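Local coordinates for protein TipC2 (Streptococcus intermedius B196, PDB 6DHX) that probably acts as an immunity protein that recognises and neutralises an antibacterial toxin exported by the type VII secretion system, protecting the producing cell, at residues A[21-26]-A[108-113]; A[37-42]-A[171-176]. One frame throughout, in Å; residues are numbered along the deposited sequence.

Interaction 1: residues A[21-26]-A[108-113]; sequences IFDEIY and NKYTRQ. With SO4 (sulfate ion), chain D.
Asp23 reaches from the helix that starts at Ile21 to two side chains, Tyr110 and Arg112 of the facing segment. The polar contacts gather on one oxygen. Tyr110 OH donates to Asp23 OD1 at 2.6 Å and comes from above the carboxylate plane. Arg112 NH1 forms a salt bridge with Asp23 OD1 at 2.9 Å, but the hydrogen bond within it is weak, bent to 127°. A water also donates to Asp23 OD1 and to Arg112 O, so three donors meet this atom. The other oxygen, Asp23 OD2, pairs with Arg115 and takes the backbone N of Lys19. Two arginines around one carboxylate would probably favour its charged form.

Stacking forms the second group. Arg112 lies over one face of the Tyr26 ring, its guanidinium only 13° from parallel to it. Its CD makes a CH-pi contact 3.7 Å from the centroid of the Tyr26 ring. Bends about CB-CG and CG-CD fold the Arg112 chain over the ring. The outer edge of the guanidinium then faces a sulfate, probably from the crystallisation liquor. Arg112 NE donates to sulfate O1 at 2.9 Å, and Arg112 NH2 to sulfate O4 at 2.8 Å. The NH2 bond is nearly straight. Tyr26 OH itself is hydrogen-bonded to Asn88, which also holds the sulfate.

Apolar packing completes the contact. Phe22 CB sits over the Tyr110 ring, 3.5 Å from its centroid. The Phe22 and Tyr110 rings are offset, with little face-to-face overlap, their centroids 5.4 Å apart. Beyond them, Leu117 of strand 116-127 touches both side chains. The arrangement is that of an alpha+beta fold in which an N-terminal helix packs on a mostly antiparallel sheet, here tied down by a buried carboxylate.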
# COMPACT_ATOMS: atom_id res chain seq x y z
N ILE A 21 -3.82 -9.40 -9.32
CA ILE A 21 -3.31 -9.78 -8.01
C ILE A 21 -3.94 -8.95 -6.91
O ILE A 21 -4.07 -9.44 -5.77
CB ILE A 21 -1.76 -9.66 -7.98
CG1 ILE A 21 -1.21 -10.31 -6.73
CG2 ILE A 21 -1.32 -8.15 -8.11
CD1 ILE A 21 0.31 -10.61 -6.83
N PHE A 22 -4.37 -7.72 -7.20
CA PHE A 22 -4.99 -6.89 -6.17
C PHE A 22 -6.41 -7.39 -5.86
O PHE A 22 -6.81 -7.40 -4.70
CB PHE A 22 -5.01 -5.41 -6.61
CG PHE A 22 -3.62 -4.93 -6.97
CD1 PHE A 22 -2.66 -4.74 -5.96
CD2 PHE A 22 -3.23 -4.83 -8.29
CE1 PHE A 22 -1.34 -4.41 -6.27
CE2 PHE A 22 -1.88 -4.50 -8.62
CZ PHE A 22 -0.95 -4.29 -7.59
N ASP A 23 -7.16 -7.78 -6.89
CA ASP A 23 -8.44 -8.47 -6.64
C ASP A 23 -8.22 -9.70 -5.76
O ASP A 23 -9.06 -10.03 -4.92
CB ASP A 23 -9.09 -8.98 -7.93
CG ASP A 23 -9.72 -7.91 -8.79
OD1 ASP A 23 -10.10 -6.81 -8.31
OD2 ASP A 23 -9.88 -8.19 -10.01
N GLU A 24 -7.17 -10.45 -6.03
CA GLU A 24 -6.95 -11.68 -5.28
C GLU A 24 -6.72 -11.37 -3.80
O GLU A 24 -7.34 -11.98 -2.91
CB GLU A 24 -5.75 -12.39 -5.94
CG GLU A 24 -5.48 -13.75 -5.51
CD GLU A 24 -4.25 -14.28 -6.26
OE1 GLU A 24 -3.14 -13.90 -5.84
OE2 GLU A 24 -4.43 -15.02 -7.26
N ILE A 25 -5.87 -10.39 -3.51
CA ILE A 25 -5.66 -9.96 -2.13
C ILE A 25 -6.95 -9.43 -1.50
O ILE A 25 -7.28 -9.79 -0.36
CB ILE A 25 -4.55 -8.88 -2.06
CG1 ILE A 25 -3.19 -9.46 -2.51
CG2 ILE A 25 -4.44 -8.34 -0.61
CD1 ILE A 25 -2.10 -8.32 -2.85
N TYR A 26 -7.67 -8.58 -2.23
CA TYR A 26 -8.91 -8.00 -1.70
C TYR A 26 -9.91 -9.11 -1.38
O TYR A 26 -10.49 -9.16 -0.28
CB TYR A 26 -9.49 -7.01 -2.72
CG TYR A 26 -10.78 -6.36 -2.28
CD1 TYR A 26 -12.01 -7.03 -2.44
CD2 TYR A 26 -10.80 -5.06 -1.72
CE1 TYR A 26 -13.19 -6.44 -2.01
CE2 TYR A 26 -11.99 -4.47 -1.29
CZ TYR A 26 -13.16 -5.16 -1.45
OH TYR A 26 -14.36 -4.62 -1.08
N ASN A 108 -0.39 3.54 -2.90
CA ASN A 108 -0.71 2.72 -4.07
C ASN A 108 -2.09 2.16 -3.82
O ASN A 108 -2.24 1.21 -3.04
CB ASN A 108 0.29 1.60 -4.26
CG ASN A 108 1.73 2.13 -4.19
OD1 ASN A 108 2.19 2.73 -5.17
ND2 ASN A 108 2.41 1.96 -3.04
N LYS A 109 -3.09 2.78 -4.45
CA LYS A 109 -4.48 2.50 -4.11
C LYS A 109 -5.13 1.75 -5.27
O LYS A 109 -5.21 2.29 -6.37
CB LYS A 109 -5.22 3.80 -3.83
CG LYS A 109 -6.68 3.53 -3.41
CD LYS A 109 -7.26 4.83 -2.84
CE LYS A 109 -8.78 4.84 -2.70
NZ LYS A 109 -9.38 6.19 -2.24
N TYR A 110 -5.63 0.54 -5.01
CA TYR A 110 -6.32 -0.23 -6.02
C TYR A 110 -7.82 -0.12 -5.78
O TYR A 110 -8.32 -0.59 -4.75
CB TYR A 110 -5.88 -1.68 -5.98
CG TYR A 110 -6.72 -2.53 -6.90
CD1 TYR A 110 -6.48 -2.52 -8.28
CD2 TYR A 110 -7.76 -3.32 -6.39
CE1 TYR A 110 -7.24 -3.29 -9.12
CE2 TYR A 110 -8.54 -4.12 -7.23
CZ TYR A 110 -8.26 -4.09 -8.60
OH TYR A 110 -8.98 -4.84 -9.51
N THR A 111 -8.54 0.51 -6.73
CA THR A 111 -9.97 0.75 -6.61
C THR A 111 -10.69 -0.39 -7.33
O THR A 111 -10.39 -0.69 -8.49
CB THR A 111 -10.37 2.12 -7.16
OG1 THR A 111 -9.60 2.48 -8.34
CG2 THR A 111 -10.08 3.18 -6.06
N ARG A 112 -11.58 -1.06 -6.59
CA ARG A 112 -12.25 -2.26 -7.11
C ARG A 112 -13.16 -1.95 -8.28
O ARG A 112 -13.25 -2.75 -9.22
CB ARG A 112 -13.09 -2.90 -5.98
CG ARG A 112 -12.18 -3.64 -4.98
CD ARG A 112 -11.93 -5.07 -5.46
NE ARG A 112 -13.13 -5.91 -5.39
CZ ARG A 112 -13.17 -7.17 -5.79
NH1 ARG A 112 -12.07 -7.72 -6.34
NH2 ARG A 112 -14.32 -7.90 -5.60
N GLN A 113 -13.87 -0.84 -8.22
CA GLN A 113 -14.95 -0.64 -9.19
C GLN A 113 -14.45 -0.33 -10.61
O GLN A 113 -15.23 -0.53 -11.55
CB GLN A 113 -15.93 0.46 -8.75
CG GLN A 113 -16.66 0.09 -7.40
CD GLN A 113 -17.21 -1.33 -7.40
OE1 GLN A 113 -17.96 -1.71 -8.27
NE2 GLN A 113 -16.77 -2.14 -6.45
S SO4 D . -16.97 -5.57 -4.96
O1 SO4 D . -15.76 -4.76 -5.03
O2 SO4 D . -17.49 -5.83 -6.27
O3 SO4 D . -17.93 -4.86 -4.12
O4 SO4 D . -16.62 -6.83 -4.42
O HOH W 1 -12.76 -5.45 -8.68

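Interaction 2: residues A[37-42]-A[171-176]; sequences NIFNKL and CSIYKS
Ile38 begins the contact by meeting Ile173, in the last, weakly bonded part of helix 151-173. The first segment is a 3-10 turn between helix 21-32 and strand 45-51, and an Asx turn starts it. There Asn37 OD1 accepts from Phe39 N at 2.9 Å, which holds the entry of the turn in shape.

Ile38 CG1 lies 4.0 Å from Ile173 CD1, and the two side chains cross obliquely. The backbone carbonyl of Ile38 is also close to that methyl. Its oxygen takes the N-H of Lys41 as the turn winds on. Phe39 CB points away from Ile173. Its ring touches only through Phe39 CD1, 4.2 Å from Ile173 CD1. That ring also meets Trp170 of the long helix and touches Val47 and Ile63 on the sheet.

Lys41 gives its CB and backbone rather than its charged end to the apolar packing. Its CB is 4.0 Å from Ile173 CB, and Ile173 CG2 rests against Lys41 O. Leu42 closes the turn. Its CD1 lies 3.9 Å from Ile173 CG2, with the two side chains at about a right angle. The same methyl approaches Ser172 OG, which is hydrogen-bonded to the carbonyl of Asp169.

Ile173 is thus surrounded on the turn side by four residues. Its chi1 of 65° places CG1 between the backbone N and the carbonyl carbon. From there CD1 reaches Ile38, Phe39 and the CB of Leu42, while CG2 rests against Lys41 and Leu42. At the outer margin, a water accepts from Lys41 NZ at 3.2 Å and donates to Ile173 O at 2.7 Å.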
# COMPACT_ATOMS: atom_id res chain seq x y z
N ASN A 37 -8.03 -14.44 9.41
CA ASN A 37 -7.43 -13.59 8.38
C ASN A 37 -6.27 -14.29 7.70
O ASN A 37 -5.36 -14.76 8.37
CB ASN A 37 -6.96 -12.29 9.04
CG ASN A 37 -6.71 -11.16 8.03
OD1 ASN A 37 -6.05 -11.34 7.03
ND2 ASN A 37 -7.26 -9.97 8.34
N ILE A 38 -6.29 -14.30 6.36
CA ILE A 38 -5.19 -14.89 5.60
C ILE A 38 -3.83 -14.34 6.05
O ILE A 38 -2.84 -15.06 6.09
CB ILE A 38 -5.44 -14.66 4.08
CG1 ILE A 38 -4.28 -15.24 3.26
CG2 ILE A 38 -5.59 -13.15 3.71
CD1 ILE A 38 -4.24 -16.69 3.29
N PHE A 39 -3.76 -13.06 6.45
CA PHE A 39 -2.48 -12.48 6.83
C PHE A 39 -1.99 -12.96 8.18
O PHE A 39 -0.84 -12.68 8.54
CB PHE A 39 -2.59 -10.94 6.80
CG PHE A 39 -2.49 -10.38 5.41
CD1 PHE A 39 -1.25 -10.15 4.79
CD2 PHE A 39 -3.65 -10.08 4.69
CE1 PHE A 39 -1.18 -9.62 3.48
CE2 PHE A 39 -3.60 -9.55 3.40
CZ PHE A 39 -2.36 -9.33 2.76
N ASN A 40 -2.83 -13.69 8.95
CA ASN A 40 -2.29 -14.40 10.11
C ASN A 40 -1.19 -15.35 9.69
O ASN A 40 -0.35 -15.69 10.52
CB ASN A 40 -3.39 -15.20 10.85
CG ASN A 40 -4.43 -14.28 11.52
OD1 ASN A 40 -4.16 -13.13 11.78
ND2 ASN A 40 -5.63 -14.80 11.76
N LYS A 41 -1.19 -15.78 8.42
CA LYS A 41 -0.20 -16.74 7.90
C LYS A 41 1.14 -16.08 7.62
O LYS A 41 2.12 -16.80 7.44
CB LYS A 41 -0.72 -17.41 6.62
CG LYS A 41 -1.92 -18.38 6.86
CD LYS A 41 -2.39 -19.01 5.53
CE LYS A 41 -3.55 -20.00 5.76
NZ LYS A 41 -3.91 -20.74 4.53
N LEU A 42 1.21 -14.74 7.59
CA LEU A 42 2.43 -14.01 7.18
C LEU A 42 3.13 -13.53 8.44
O LEU A 42 2.68 -12.58 9.10
CB LEU A 42 2.09 -12.83 6.26
CG LEU A 42 3.28 -12.02 5.73
CD1 LEU A 42 4.18 -12.94 4.87
CD2 LEU A 42 2.70 -10.85 4.86
N CYS A 171 2.44 -13.86 -2.29
CA CYS A 171 2.61 -15.13 -3.00
C CYS A 171 3.25 -16.21 -2.12
O CYS A 171 3.14 -17.40 -2.45
CB CYS A 171 3.44 -14.94 -4.30
SG CYS A 171 2.51 -13.81 -5.47
N SER A 172 3.80 -15.85 -0.96
CA SER A 172 4.30 -16.86 -0.03
C SER A 172 3.22 -17.44 0.88
O SER A 172 3.45 -18.49 1.48
CB SER A 172 5.41 -16.26 0.86
OG SER A 172 4.87 -15.51 1.93
N ILE A 173 2.08 -16.76 1.05
CA ILE A 173 1.01 -17.30 1.89
C ILE A 173 -0.23 -17.70 1.11
O ILE A 173 -1.09 -18.39 1.67
CB ILE A 173 0.61 -16.29 2.99
CG1 ILE A 173 -0.01 -15.05 2.33
CG2 ILE A 173 1.81 -15.91 3.81
CD1 ILE A 173 -0.49 -14.06 3.37
N TYR A 174 -0.34 -17.32 -0.16
CA TYR A 174 -1.47 -17.64 -1.02
C TYR A 174 -0.96 -18.17 -2.35
O TYR A 174 -0.03 -17.59 -2.92
CB TYR A 174 -2.32 -16.37 -1.25
CG TYR A 174 -3.58 -16.67 -2.01
CD1 TYR A 174 -4.67 -17.25 -1.35
CD2 TYR A 174 -3.69 -16.38 -3.37
CE1 TYR A 174 -5.82 -17.54 -2.01
CE2 TYR A 174 -4.86 -16.69 -4.07
CZ TYR A 174 -5.93 -17.26 -3.35
OH TYR A 174 -7.12 -17.59 -3.96
N LYS A 175 -1.55 -19.25 -2.87
CA LYS A 175 -1.11 -19.78 -4.17
C LYS A 175 -1.68 -18.89 -5.28
O LYS A 175 -2.73 -19.16 -5.87
CB LYS A 175 -1.49 -21.25 -4.32
CG LYS A 175 -0.63 -21.95 -5.37
CD LYS A 175 -1.19 -23.32 -5.71
CE LYS A 175 -0.39 -24.01 -6.78
NZ LYS A 175 -0.99 -25.37 -7.00
N SER A 176 -0.99 -17.80 -5.55
CA SER A 176 -1.51 -16.78 -6.45
C SER A 176 -1.58 -17.27 -7.89
O SER A 176 -0.75 -18.06 -8.35
CB SER A 176 -0.62 -15.52 -6.40
OG SER A 176 -1.11 -14.49 -7.26
O HOH W 2 -3.35 -19.92 1.54

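The centres of interaction 1 and interaction 2 are about 16 Å apart. Their segments alternate along the chain: 21-26, 37-42, 108-113, 171-176. Helix 21-32 connects them. It provides the first segment of interaction 1 and leads into the loop that provides the first segment of interaction 2. The last part of helix 151-173 lies in interaction 2, and its Trp170 also touches Ile25. The two contacts touch directly: Glu24 OE1 probably hydrogen-bonds Ser176 OG, at 2.6 Å. Ile25 CG2 packs on Phe39 CZ. Interaction 1 is buried, interaction 2 only partly. Interaction 1 fixes helix 21-32 on strand 102-111; interaction 2 fixes the loop after that helix on the last part of helix 151-173.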